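Local coordinates for protein ribokinase RBSK (Mycobacterium tuberculosis, PDB 3GO6) that probably catalyses the magnesium-dependent transfer of phosphate from ATP to O-5 of D-ribose, giving ribose 5-phosphate, as a homodimeric kinase of the PfkB family, at residues N143-L148 against W258-G263; V171-A176 against G252-N257; H201-W206 against T211-T216. One frame throughout, in Å; residues are numbered along the deposited sequence.

Interaction 1 of 3, residues N143-L148 against W258-G263; sequences NCDVLL and WPRNPG
One face of the Arg260 guanidinium is covered by OD1 of Asp145, which stands 3.5 Å from CZ of Arg260, above the middle of the flat group. OD1 is 3.6 Å from NH1 of Arg260, yet it lies well out of the guanidinium plane and no N-H is directed at it. The pair is therefore a salt bridge by charge alone, with the carboxylate and guanidinium planes inclined at 34°. The extended chain of Arg260 from CG to NE brings the guanidinium across to Asp145. The other flat group, the Trp258 indole, has CD of its neighbour Pro259 on one face, 3.5 Å above the plane and offset toward the rim. Its ring leads away from 143-148, and what faces the strand is the root of the residue: CG2 of Val146 lies 4.1 Å from the carbonyl O of Trp258 and 4.5 Å from its CB. OD1 of Asp145 also forms a salt bridge with Arg21; two nearby positive charges would probably favour the ionised carboxylate. The contact thus joins the start of strand 146-149, which lies between strands 21-25 and 171-175 of the large sheet, to the loop leading from helix 246-257 into helix 265-282, against which Trp258 and Pro259 pack.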
ATOM      1  N   ASN A 143     -12.245 -34.954  -5.737  1.00 39.06           N
ATOM      2  CA  ASN A 143     -12.356 -35.538  -4.401  1.00 37.80           C
ATOM      3  C   ASN A 143     -12.536 -34.502  -3.285  1.00 35.93           C
ATOM      4  O   ASN A 143     -11.719 -34.424  -2.354  1.00 35.57           O
ATOM      5  CB  ASN A 143     -11.143 -36.432  -4.098  1.00 38.46           C
ATOM      6  CG  ASN A 143     -10.846 -37.420  -5.217  1.00 40.77           C
ATOM      7  OD1 ASN A 143      -9.741 -37.433  -5.775  1.00 42.91           O
ATOM      8  ND2 ASN A 143     -11.839 -38.237  -5.568  1.00 42.53           N
ATOM      9  N   CYS A 144     -13.572 -33.673  -3.393  1.00 33.35           N
ATOM     10  CA  CYS A 144     -13.882 -32.793  -2.268  1.00 30.74           C
ATOM     11  C   CYS A 144     -15.302 -32.981  -1.775  1.00 28.68           C
ATOM     12  O   CYS A 144     -16.170 -33.479  -2.497  1.00 28.53           O
ATOM     13  CB  CYS A 144     -13.557 -31.317  -2.554  1.00 30.90           C
ATOM     14  SG  CYS A 144     -14.751 -30.397  -3.550  1.00 32.38           S
ATOM     15  N   ASP A 145     -15.502 -32.613  -0.518  1.00 26.27           N
ATOM     16  CA  ASP A 145     -16.810 -32.618   0.118  1.00 24.90           C
ATOM     17  C   ASP A 145     -17.464 -31.234  -0.019  1.00 23.42           C
ATOM     18  O   ASP A 145     -18.673 -31.124  -0.264  1.00 22.82           O
ATOM     19  CB  ASP A 145     -16.636 -33.017   1.582  1.00 25.16           C
ATOM     20  CG  ASP A 145     -16.093 -34.434   1.721  1.00 27.58           C
ATOM     21  OD1 ASP A 145     -16.544 -35.307   0.948  1.00 29.65           O
ATOM     22  OD2 ASP A 145     -15.212 -34.664   2.564  1.00 29.46           O
ATOM     23  N   VAL A 146     -16.646 -30.188   0.120  1.00 20.78           N
ATOM     24  CA  VAL A 146     -17.120 -28.801  -0.026  1.00 19.10           C
ATOM     25  C   VAL A 146     -16.181 -28.019  -0.952  1.00 18.08           C
ATOM     26  O   VAL A 146     -14.967 -27.997  -0.729  1.00 17.58           O
ATOM     27  CB  VAL A 146     -17.189 -28.074   1.345  1.00 19.23           C
ATOM     28  CG1 VAL A 146     -17.680 -26.616   1.185  1.00 18.18           C
ATOM     29  CG2 VAL A 146     -18.087 -28.828   2.338  1.00 19.79           C
ATOM     30  N   LEU A 147     -16.743 -27.412  -1.994  1.00 16.85           N
ATOM     31  CA  LEU A 147     -16.034 -26.386  -2.760  1.00 16.84           C
ATOM     32  C   LEU A 147     -16.325 -25.015  -2.140  1.00 16.24           C
ATOM     33  O   LEU A 147     -17.477 -24.657  -1.940  1.00 16.05           O
ATOM     34  CB  LEU A 147     -16.449 -26.379  -4.239  1.00 17.38           C
ATOM     35  CG  LEU A 147     -16.130 -25.062  -4.983  1.00 19.34           C
ATOM     36  CD1 LEU A 147     -14.671 -24.942  -5.377  1.00 19.54           C
ATOM     37  CD2 LEU A 147     -17.021 -24.846  -6.171  1.00 22.73           C
ATOM     38  N   LEU A 148     -15.281 -24.260  -1.807  1.00 15.23           N
ATOM     39  CA  LEU A 148     -15.475 -22.892  -1.363  1.00 14.60           C
ATOM     40  C   LEU A 148     -14.777 -21.940  -2.342  1.00 14.91           C
ATOM     41  O   LEU A 148     -13.580 -22.102  -2.652  1.00 14.25           O
ATOM     42  CB  LEU A 148     -14.968 -22.732   0.084  1.00 14.49           C
ATOM     43  CG  LEU A 148     -14.923 -21.323   0.677  1.00 15.34           C
ATOM     44  CD1 LEU A 148     -16.316 -20.693   0.732  1.00 13.15           C
ATOM     45  CD2 LEU A 148     -14.265 -21.336   2.055  1.00 14.94           C
ATOM     46  N   TRP A 258     -19.565 -27.712   7.369  1.00 22.29           N
ATOM     47  CA  TRP A 258     -20.809 -27.913   6.654  1.00 23.75           C
ATOM     48  C   TRP A 258     -21.011 -29.390   6.258  1.00 25.45           C
ATOM     49  O   TRP A 258     -20.092 -30.010   5.719  1.00 25.49           O
ATOM     50  CB  TRP A 258     -20.842 -27.058   5.397  1.00 22.98           C
ATOM     51  CG  TRP A 258     -22.237 -26.754   4.916  1.00 21.93           C
ATOM     52  CD1 TRP A 258     -22.924 -27.392   3.920  1.00 22.45           C
ATOM     53  CD2 TRP A 258     -23.102 -25.714   5.402  1.00 21.42           C
ATOM     54  NE1 TRP A 258     -24.170 -26.817   3.761  1.00 21.83           N
ATOM     55  CE2 TRP A 258     -24.305 -25.791   4.663  1.00 21.26           C
ATOM     56  CE3 TRP A 258     -22.983 -24.739   6.404  1.00 20.53           C
ATOM     57  CZ2 TRP A 258     -25.363 -24.908   4.866  1.00 21.51           C
ATOM     58  CZ3 TRP A 258     -24.037 -23.868   6.612  1.00 21.67           C
ATOM     59  CH2 TRP A 258     -25.221 -23.966   5.858  1.00 22.45           C
ATOM     60  N   PRO A 259     -22.219 -29.952   6.506  1.00 27.03           N
ATOM     61  CA  PRO A 259     -22.457 -31.378   6.173  1.00 28.87           C
ATOM     62  C   PRO A 259     -22.558 -31.639   4.659  1.00 30.46           C
ATOM     63  O   PRO A 259     -22.796 -30.715   3.904  1.00 30.20           O
ATOM     64  CB  PRO A 259     -23.825 -31.646   6.808  1.00 28.52           C
ATOM     65  CG  PRO A 259     -24.515 -30.312   6.746  1.00 27.47           C
ATOM     66  CD  PRO A 259     -23.420 -29.323   7.092  1.00 26.63           C
ATOM     67  N   ARG A 260     -22.416 -32.895   4.233  1.00 33.70           N
ATOM     68  CA  ARG A 260     -22.684 -33.298   2.832  1.00 36.68           C
ATOM     69  C   ARG A 260     -24.171 -33.154   2.480  1.00 37.12           C
ATOM     70  O   ARG A 260     -25.031 -33.301   3.358  1.00 37.17           O
ATOM     71  CB  ARG A 260     -22.200 -34.727   2.581  1.00 36.83           C
ATOM     72  CG  ARG A 260     -20.723 -34.961   3.013  1.00 39.59           C
ATOM     73  CD  ARG A 260     -20.183 -36.323   2.563  1.00 40.72           C
ATOM     74  NE  ARG A 260     -19.045 -36.761   3.379  1.00 47.89           N
ATOM     75  CZ  ARG A 260     -18.159 -37.691   3.013  1.00 51.35           C
ATOM     76  NH1 ARG A 260     -18.252 -38.293   1.825  1.00 52.55           N
ATOM     77  NH2 ARG A 260     -17.163 -38.017   3.836  1.00 52.79           N
ATOM     78  N   ASN A 261     -24.467 -32.834   1.214  1.00 37.87           N
ATOM     79  CA  ASN A 261     -25.852 -32.626   0.756  1.00 38.91           C
ATOM     80  C   ASN A 261     -26.705 -33.905   0.977  1.00 39.06           C
ATOM     81  O   ASN A 261     -26.160 -35.011   0.928  1.00 39.35           O
ATOM     82  CB  ASN A 261     -25.881 -32.236  -0.731  1.00 39.28           C
ATOM     83  CG  ASN A 261     -25.282 -30.843  -1.020  1.00 40.24           C
ATOM     84  OD1 ASN A 261     -25.431 -29.887  -0.239  1.00 38.29           O
ATOM     85  ND2 ASN A 261     -24.639 -30.721  -2.194  1.00 41.19           N
ATOM     86  N   PRO A 262     -28.026 -33.767   1.264  1.00 38.85           N
ATOM     87  CA  PRO A 262     -28.829 -32.546   1.419  1.00 38.47           C
ATOM     88  C   PRO A 262     -28.602 -31.905   2.782  1.00 37.96           C
ATOM     89  O   PRO A 262     -28.900 -30.723   2.957  1.00 37.82           O
ATOM     90  CB  PRO A 262     -30.284 -33.046   1.321  1.00 38.24           C
ATOM     91  CG  PRO A 262     -30.207 -34.529   1.030  1.00 39.31           C
ATOM     92  CD  PRO A 262     -28.849 -34.974   1.489  1.00 39.01           C
ATOM     93  N   GLY A 263     -28.078 -32.695   3.723  1.00 37.19           N
ATOM     94  CA  GLY A 263     -27.748 -32.231   5.066  1.00 37.25           C
ATOM     95  C   GLY A 263     -28.941 -32.052   6.001  1.00 37.02           C
ATOM     96  O   GLY A 263     -30.098 -31.867   5.557  1.00 37.13           O
TER

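Interaction 2 of 3, residues V171-A176 against G252-N257; sequences VVMVNA and GVLAAN
Met173, on a strand of the large, mainly parallel sheet of the ribokinase fold, reaches across to helix 246-257, which packs against one side of that sheet. Its chain leaves the strand fully stretched, with CG anti to the backbone N (chi1 -176°) and the next torsion also extended, and then bends at the sulfur. SD is thereby set against the helix backbone while the terminal methyl CE turns along the helix surface. Following the helix from Gly252 and Val253, the first residue to meet the strand is Leu254. Its CD2 lies 4.0 Å from CE of Met173, and the two side chains run obliquely past one another. Leu254 also touches Ile197 of the adjoining strand 195-199 and Leu272 and Ala275 of helix 265-282, placing it between sheet and second helix. Ala255 comes next, where the small side chain allows the sulfur to settle close to the main chain: SD of Met173 is 3.7 Å from CA of Ala255 and 3.8 Å from its CB. This alanine methyl also touches Leu148 of strand 146-149, so the helix rests on more than one strand. All three residues are buried, and the contact is van der Waals packing of apolar side chains and, at Ala255, of the sulfur on the main chain. Beyond Ala256, Asn257 turns its side chain back along the helix, and its OD1 accepts a hydrogen bond from Arg270. Its ND2 donates to the carbonyl O of Val253 at 2.8 Å, with an almost straight N-H...O angle of 169°.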
ATOM      1  N   VAL A 171     -20.751 -29.905  -1.910  1.00 22.31           N
ATOM      2  CA  VAL A 171     -21.393 -28.638  -1.581  1.00 20.81           C
ATOM      3  C   VAL A 171     -20.763 -27.463  -2.363  1.00 20.17           C
ATOM      4  O   VAL A 171     -19.547 -27.284  -2.349  1.00 20.04           O
ATOM      5  CB  VAL A 171     -21.307 -28.349  -0.068  1.00 20.65           C
ATOM      6  CG1 VAL A 171     -21.908 -26.965   0.264  1.00 19.30           C
ATOM      7  CG2 VAL A 171     -21.992 -29.457   0.724  1.00 21.35           C
ATOM      8  N   VAL A 172     -21.593 -26.669  -3.035  1.00 19.01           N
ATOM      9  CA  VAL A 172     -21.124 -25.439  -3.666  1.00 18.56           C
ATOM     10  C   VAL A 172     -21.338 -24.271  -2.692  1.00 18.15           C
ATOM     11  O   VAL A 172     -22.466 -23.876  -2.411  1.00 17.64           O
ATOM     12  CB  VAL A 172     -21.797 -25.159  -5.030  1.00 18.59           C
ATOM     13  CG1 VAL A 172     -21.326 -23.830  -5.581  1.00 17.23           C
ATOM     14  CG2 VAL A 172     -21.489 -26.292  -6.027  1.00 20.81           C
ATOM     15  N   MET A 173     -20.233 -23.724  -2.192  1.00 17.72           N
ATOM     16  CA  MET A 173     -20.270 -22.641  -1.216  1.00 16.75           C
ATOM     17  C   MET A 173     -19.530 -21.428  -1.776  1.00 16.47           C
ATOM     18  O   MET A 173     -18.336 -21.517  -2.118  1.00 16.86           O
ATOM     19  CB  MET A 173     -19.652 -23.132   0.104  1.00 16.48           C
ATOM     20  CG  MET A 173     -19.715 -22.120   1.279  1.00 16.82           C
ATOM     21  SD  MET A 173     -19.010 -22.763   2.823  1.00 17.91           S
ATOM     22  CE  MET A 173     -20.285 -23.921   3.327  1.00 15.32           C
ATOM     23  N   VAL A 174     -20.234 -20.306  -1.894  1.00 15.24           N
ATOM     24  CA  VAL A 174     -19.695 -19.110  -2.516  1.00 15.45           C
ATOM     25  C   VAL A 174     -19.671 -17.976  -1.513  1.00 15.85           C
ATOM     26  O   VAL A 174     -20.690 -17.647  -0.893  1.00 15.59           O
ATOM     27  CB  VAL A 174     -20.514 -18.688  -3.783  1.00 16.01           C
ATOM     28  CG1 VAL A 174     -19.948 -17.403  -4.427  1.00 15.98           C
ATOM     29  CG2 VAL A 174     -20.551 -19.831  -4.794  1.00 15.72           C
ATOM     30  N   ASN A 175     -18.487 -17.401  -1.320  1.00 15.49           N
ATOM     31  CA  ASN A 175     -18.396 -16.125  -0.620  1.00 14.94           C
ATOM     32  C   ASN A 175     -18.593 -15.054  -1.665  1.00 15.15           C
ATOM     33  O   ASN A 175     -17.705 -14.818  -2.498  1.00 15.27           O
ATOM     34  CB  ASN A 175     -17.042 -16.002   0.093  1.00 14.72           C
ATOM     35  CG  ASN A 175     -16.879 -14.688   0.810  1.00 16.01           C
ATOM     36  OD1 ASN A 175     -17.867 -14.057   1.249  1.00 17.64           O
ATOM     37  ND2 ASN A 175     -15.643 -14.254   0.933  1.00 10.64           N
ATOM     38  N   ALA A 176     -19.771 -14.419  -1.654  1.00 15.02           N
ATOM     39  CA  ALA A 176     -20.138 -13.445  -2.694  1.00 15.46           C
ATOM     40  C   ALA A 176     -19.452 -12.093  -2.483  1.00 15.93           C
ATOM     41  O   ALA A 176     -20.109 -11.079  -2.258  1.00 15.24           O
ATOM     42  CB  ALA A 176     -21.683 -13.268  -2.743  1.00 15.18           C
ATOM     43  N   GLY A 252     -14.130 -19.982   5.964  1.00 13.33           N
ATOM     44  CA  GLY A 252     -13.307 -21.201   5.966  1.00 13.22           C
ATOM     45  C   GLY A 252     -13.789 -22.180   7.012  1.00 13.49           C
ATOM     46  O   GLY A 252     -13.851 -23.398   6.767  1.00 14.33           O
ATOM     47  N   VAL A 253     -14.131 -21.664   8.188  1.00 13.44           N
ATOM     48  CA  VAL A 253     -14.685 -22.521   9.257  1.00 14.03           C
ATOM     49  C   VAL A 253     -16.065 -23.089   8.893  1.00 14.39           C
ATOM     50  O   VAL A 253     -16.362 -24.258   9.201  1.00 14.78           O
ATOM     51  CB  VAL A 253     -14.727 -21.787  10.619  1.00 14.48           C
ATOM     52  CG1 VAL A 253     -15.460 -22.637  11.690  1.00 15.59           C
ATOM     53  CG2 VAL A 253     -13.313 -21.476  11.053  1.00 13.06           C
ATOM     54  N   LEU A 254     -16.896 -22.281   8.238  1.00 14.77           N
ATOM     55  CA  LEU A 254     -18.182 -22.773   7.762  1.00 15.30           C
ATOM     56  C   LEU A 254     -17.962 -23.947   6.799  1.00 15.70           C
ATOM     57  O   LEU A 254     -18.619 -25.005   6.927  1.00 15.94           O
ATOM     58  CB  LEU A 254     -19.013 -21.659   7.110  1.00 15.01           C
ATOM     59  CG  LEU A 254     -20.499 -21.999   6.949  1.00 14.75           C
ATOM     60  CD1 LEU A 254     -21.200 -21.916   8.312  1.00 15.56           C
ATOM     61  CD2 LEU A 254     -21.198 -21.076   5.956  1.00 14.51           C
ATOM     62  N   ALA A 255     -17.038 -23.776   5.849  1.00 15.41           N
ATOM     63  CA  ALA A 255     -16.719 -24.844   4.884  1.00 16.16           C
ATOM     64  C   ALA A 255     -16.213 -26.109   5.576  1.00 16.79           C
ATOM     65  O   ALA A 255     -16.554 -27.229   5.164  1.00 16.60           O
ATOM     66  CB  ALA A 255     -15.696 -24.363   3.846  1.00 16.36           C
ATOM     67  N   ALA A 256     -15.410 -25.923   6.626  1.00 17.28           N
ATOM     68  CA  ALA A 256     -14.804 -27.037   7.359  1.00 18.41           C
ATOM     69  C   ALA A 256     -15.811 -27.824   8.209  1.00 19.89           C
ATOM     70  O   ALA A 256     -15.496 -28.939   8.665  1.00 20.48           O
ATOM     71  CB  ALA A 256     -13.689 -26.519   8.245  1.00 18.13           C
ATOM     72  N   ASN A 257     -17.001 -27.247   8.418  1.00 20.37           N
ATOM     73  CA  ASN A 257     -18.053 -27.836   9.278  1.00 21.34           C
ATOM     74  C   ASN A 257     -19.395 -28.128   8.620  1.00 21.94           C
ATOM     75  O   ASN A 257     -20.282 -28.719   9.254  1.00 22.76           O
ATOM     76  CB  ASN A 257     -18.271 -26.935  10.504  1.00 20.78           C
ATOM     77  CG  ASN A 257     -17.106 -26.978  11.459  1.00 20.75           C
ATOM     78  OD1 ASN A 257     -17.015 -27.883  12.283  1.00 23.30           O
ATOM     79  ND2 ASN A 257     -16.187 -26.027  11.336  1.00 18.29           N
TER

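Interaction 3 of 3, residues H201-W206 against T211-T216; sequences HEANDW and THFVIT
The distal end of the Phe213 ring protrudes from its strand into a shallow recess formed by Ala203 and Trp206 at the C-terminal end of the short helix. CZ of Phe213 is the leading atom of this bump, 3.7 Å from the methyl CB of Ala203. The carbonyl O of Ala203 approaches the same ring at its edge, near the ring plane, also 3.7 Å from CZ of Phe213. Trp206 supplies the other wall: its CD1 is 4.0 Å from CZ of Phe213, and CB of Trp206 lies 4.1 Å from that same CZ. The indole five-membered ring and the phenyl ring are oblique, their planes at 62° and their centroids 5.7 Å apart. The two segments belong to a beta-alpha-beta unit, in which strand 195-199 passes through helix 200-205 to the parallel neighbouring strand 212-216, and the contact packs the returning strand against the end of the connecting helix. That strand ends at Thr216, which is predicted to belong to the ATP-binding site. The methyl of Ala203 is itself a small knob, seated in the notch where Phe213 and Ile215 meet. CG1 of Ile215 serves both neighbours: it lies 3.9 Å from CB of Ala203 and over one face of the Phe213 ring, 4.1 Å above the plane and toward its rim. With CG anti to the backbone N (chi1 -171°), the indole of Trp206 is carried off the helix end toward Phe213 and the sheet, touching Val196 of strand 195-199 and Leu186, Leu189 and Ala190 of helix 183-192.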
ATOM      1  N   HIS A 201     -24.519  -5.795   2.502  1.00 21.29           N
ATOM      2  CA  HIS A 201     -24.338  -5.104   1.215  1.00 22.25           C
ATOM      3  C   HIS A 201     -24.052  -6.088   0.064  1.00 21.50           C
ATOM      4  O   HIS A 201     -24.669  -6.012  -1.023  1.00 21.53           O
ATOM      5  CB  HIS A 201     -23.245  -4.028   1.334  1.00 23.41           C
ATOM      6  CG  HIS A 201     -22.725  -3.533   0.018  1.00 28.07           C
ATOM      7  ND1 HIS A 201     -23.404  -2.616  -0.759  1.00 33.31           N
ATOM      8  CD2 HIS A 201     -21.578  -3.815  -0.649  1.00 31.71           C
ATOM      9  CE1 HIS A 201     -22.704  -2.369  -1.856  1.00 34.65           C
ATOM     10  NE2 HIS A 201     -21.594  -3.086  -1.813  1.00 33.67           N
ATOM     11  N   GLU A 202     -23.136  -7.022   0.296  1.00 19.95           N
ATOM     12  CA  GLU A 202     -22.857  -8.070  -0.693  1.00 19.18           C
ATOM     13  C   GLU A 202     -24.089  -8.957  -0.957  1.00 18.98           C
ATOM     14  O   GLU A 202     -24.340  -9.355  -2.107  1.00 19.60           O
ATOM     15  CB  GLU A 202     -21.669  -8.937  -0.245  1.00 18.56           C
ATOM     16  CG  GLU A 202     -20.340  -8.180  -0.136  1.00 17.86           C
ATOM     17  CD  GLU A 202     -19.290  -8.888   0.747  1.00 19.04           C
ATOM     18  OE1 GLU A 202     -19.644  -9.828   1.506  1.00 16.93           O
ATOM     19  OE2 GLU A 202     -18.099  -8.470   0.682  1.00 18.47           O
ATOM     20  N   ALA A 203     -24.851  -9.276   0.086  1.00 19.17           N
ATOM     21  CA  ALA A 203     -26.051 -10.110  -0.085  1.00 20.29           C
ATOM     22  C   ALA A 203     -27.093  -9.434  -0.994  1.00 21.44           C
ATOM     23  O   ALA A 203     -27.727 -10.106  -1.832  1.00 21.56           O
ATOM     24  CB  ALA A 203     -26.660 -10.490   1.270  1.00 20.31           C
ATOM     25  N   ASN A 204     -27.248  -8.116  -0.839  1.00 22.73           N
ATOM     26  CA  ASN A 204     -28.148  -7.313  -1.684  1.00 24.73           C
ATOM     27  C   ASN A 204     -27.777  -7.392  -3.168  1.00 24.73           C
ATOM     28  O   ASN A 204     -28.651  -7.389  -4.019  1.00 25.20           O
ATOM     29  CB  ASN A 204     -28.126  -5.831  -1.276  1.00 25.80           C
ATOM     30  CG  ASN A 204     -28.774  -5.570   0.073  1.00 30.95           C
ATOM     31  OD1 ASN A 204     -29.579  -6.377   0.561  1.00 37.16           O
ATOM     32  ND2 ASN A 204     -28.439  -4.419   0.685  1.00 34.50           N
ATOM     33  N   ASP A 205     -26.474  -7.446  -3.468  1.00 23.83           N
ATOM     34  CA  ASP A 205     -25.997  -7.471  -4.839  1.00 23.57           C
ATOM     35  C   ASP A 205     -26.113  -8.829  -5.523  1.00 23.06           C
ATOM     36  O   ASP A 205     -26.104  -8.898  -6.749  1.00 23.51           O
ATOM     37  CB  ASP A 205     -24.543  -6.982  -4.925  1.00 23.76           C
ATOM     38  CG  ASP A 205     -24.138  -6.609  -6.345  1.00 26.10           C
ATOM     39  OD1 ASP A 205     -24.686  -5.614  -6.881  1.00 28.43           O
ATOM     40  OD2 ASP A 205     -23.275  -7.305  -6.938  1.00 25.25           O
ATOM     41  N   TRP A 206     -26.198  -9.898  -4.743  1.00 22.29           N
ATOM     42  CA  TRP A 206     -26.218 -11.257  -5.279  1.00 22.19           C
ATOM     43  C   TRP A 206     -27.530 -11.522  -6.060  1.00 22.92           C
ATOM     44  O   TRP A 206     -28.600 -11.145  -5.593  1.00 23.07           O
ATOM     45  CB  TRP A 206     -26.066 -12.251  -4.136  1.00 20.70           C
ATOM     46  CG  TRP A 206     -25.866 -13.684  -4.545  1.00 20.69           C
ATOM     47  CD1 TRP A 206     -26.727 -14.718  -4.340  1.00 18.76           C
ATOM     48  CD2 TRP A 206     -24.707 -14.245  -5.188  1.00 20.37           C
ATOM     49  NE1 TRP A 206     -26.186 -15.892  -4.842  1.00 19.87           N
ATOM     50  CE2 TRP A 206     -24.948 -15.624  -5.361  1.00 19.32           C
ATOM     51  CE3 TRP A 206     -23.496 -13.710  -5.643  1.00 20.00           C
ATOM     52  CZ2 TRP A 206     -24.015 -16.482  -5.956  1.00 21.18           C
ATOM     53  CZ3 TRP A 206     -22.574 -14.564  -6.250  1.00 19.60           C
ATOM     54  CH2 TRP A 206     -22.834 -15.931  -6.395  1.00 19.79           C
ATOM     55  N   THR A 211     -29.865 -22.162  -1.679  1.00 19.85           N
ATOM     56  CA  THR A 211     -30.569 -23.005  -0.722  1.00 19.94           C
ATOM     57  C   THR A 211     -30.353 -22.475   0.699  1.00 19.74           C
ATOM     58  O   THR A 211     -31.296 -22.420   1.493  1.00 19.35           O
ATOM     59  CB  THR A 211     -30.098 -24.459  -0.824  1.00 19.88           C
ATOM     60  OG1 THR A 211     -30.070 -24.830  -2.205  1.00 19.86           O
ATOM     61  CG2 THR A 211     -31.048 -25.401  -0.063  1.00 20.12           C
ATOM     62  N   HIS A 212     -29.117 -22.066   1.002  1.00 18.36           N
ATOM     63  CA  HIS A 212     -28.758 -21.592   2.336  1.00 18.44           C
ATOM     64  C   HIS A 212     -28.020 -20.245   2.226  1.00 18.95           C
ATOM     65  O   HIS A 212     -26.849 -20.223   1.852  1.00 19.33           O
ATOM     66  CB  HIS A 212     -27.884 -22.638   3.038  1.00 17.40           C
ATOM     67  CG  HIS A 212     -28.462 -24.020   3.011  1.00 18.47           C
ATOM     68  ND1 HIS A 212     -29.507 -24.408   3.829  1.00 18.27           N
ATOM     69  CD2 HIS A 212     -28.138 -25.113   2.276  1.00 18.42           C
ATOM     70  CE1 HIS A 212     -29.806 -25.674   3.591  1.00 17.54           C
ATOM     71  NE2 HIS A 212     -28.993 -26.124   2.650  1.00 18.94           N
ATOM     72  N   PHE A 213     -28.709 -19.141   2.523  1.00 18.67           N
ATOM     73  CA  PHE A 213     -28.134 -17.794   2.447  1.00 18.91           C
ATOM     74  C   PHE A 213     -27.639 -17.431   3.850  1.00 18.61           C
ATOM     75  O   PHE A 213     -28.432 -17.353   4.791  1.00 18.45           O
ATOM     76  CB  PHE A 213     -29.176 -16.770   1.968  1.00 19.06           C
ATOM     77  CG  PHE A 213     -28.626 -15.664   1.080  1.00 19.56           C
ATOM     78  CD1 PHE A 213     -27.253 -15.333   1.072  1.00 19.80           C
ATOM     79  CD2 PHE A 213     -29.500 -14.926   0.267  1.00 21.44           C
ATOM     80  CE1 PHE A 213     -26.764 -14.313   0.255  1.00 19.85           C
ATOM     81  CE2 PHE A 213     -29.030 -13.901  -0.567  1.00 22.03           C
ATOM     82  CZ  PHE A 213     -27.655 -13.586  -0.579  1.00 20.40           C
ATOM     83  N   VAL A 214     -26.323 -17.257   3.984  1.00 17.62           N
ATOM     84  CA  VAL A 214     -25.683 -16.964   5.270  1.00 16.88           C
ATOM     85  C   VAL A 214     -25.197 -15.530   5.218  1.00 17.31           C
ATOM     86  O   VAL A 214     -24.211 -15.207   4.535  1.00 17.26           O
ATOM     87  CB  VAL A 214     -24.512 -17.941   5.580  1.00 16.92           C
ATOM     88  CG1 VAL A 214     -23.853 -17.599   6.923  1.00 15.88           C
ATOM     89  CG2 VAL A 214     -25.001 -19.397   5.595  1.00 15.62           C
ATOM     90  N   ILE A 215     -25.894 -14.647   5.913  1.00 17.40           N
ATOM     91  CA  ILE A 215     -25.589 -13.233   5.824  1.00 18.18           C
ATOM     92  C   ILE A 215     -24.886 -12.818   7.109  1.00 18.68           C
ATOM     93  O   ILE A 215     -25.481 -12.822   8.179  1.00 19.07           O
ATOM     94  CB  ILE A 215     -26.846 -12.354   5.563  1.00 18.54           C
ATOM     95  CG1 ILE A 215     -27.576 -12.777   4.281  1.00 20.11           C
ATOM     96  CG2 ILE A 215     -26.472 -10.879   5.445  1.00 18.47           C
ATOM     97  CD1 ILE A 215     -28.657 -13.812   4.558  1.00 24.23           C
ATOM     98  N   THR A 216     -23.609 -12.468   7.004  1.00 18.74           N
ATOM     99  CA  THR A 216     -22.825 -12.133   8.183  1.00 18.40           C
ATOM    100  C   THR A 216     -23.172 -10.716   8.639  1.00 19.12           C
ATOM    101  O   THR A 216     -23.446  -9.841   7.820  1.00 18.89           O
ATOM    102  CB  THR A 216     -21.313 -12.246   7.903  1.00 18.77           C
ATOM    103  OG1 THR A 216     -20.989 -11.398   6.798  1.00 18.12           O
ATOM    104  CG2 THR A 216     -20.934 -13.713   7.562  1.00 16.85           C
TER

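Overall arrangement
From the N terminus, strand 146-149 opens the outermost loop, which interaction 1 closes when the chain reaches 258-263. Strand 171-175 starts a second loop inside it, closed by interaction 2 at helix 246-257. Interaction 3 is a local closure, 201-206 against 211-216, nested within both, so none of the loops cross. All three reach the large sheet. Interactions 1 and 2 use neighbouring strands, 146-149 and 171-175, joined by backbone bonds of Val171 to Asp145 and Leu147. Trp206 of interaction 3 packs on Val174 and Ala176 of 171-176, whereas Val214 meets Leu254. His212 lies edge-to-face with Trp258, linking interaction 3 to interaction 1.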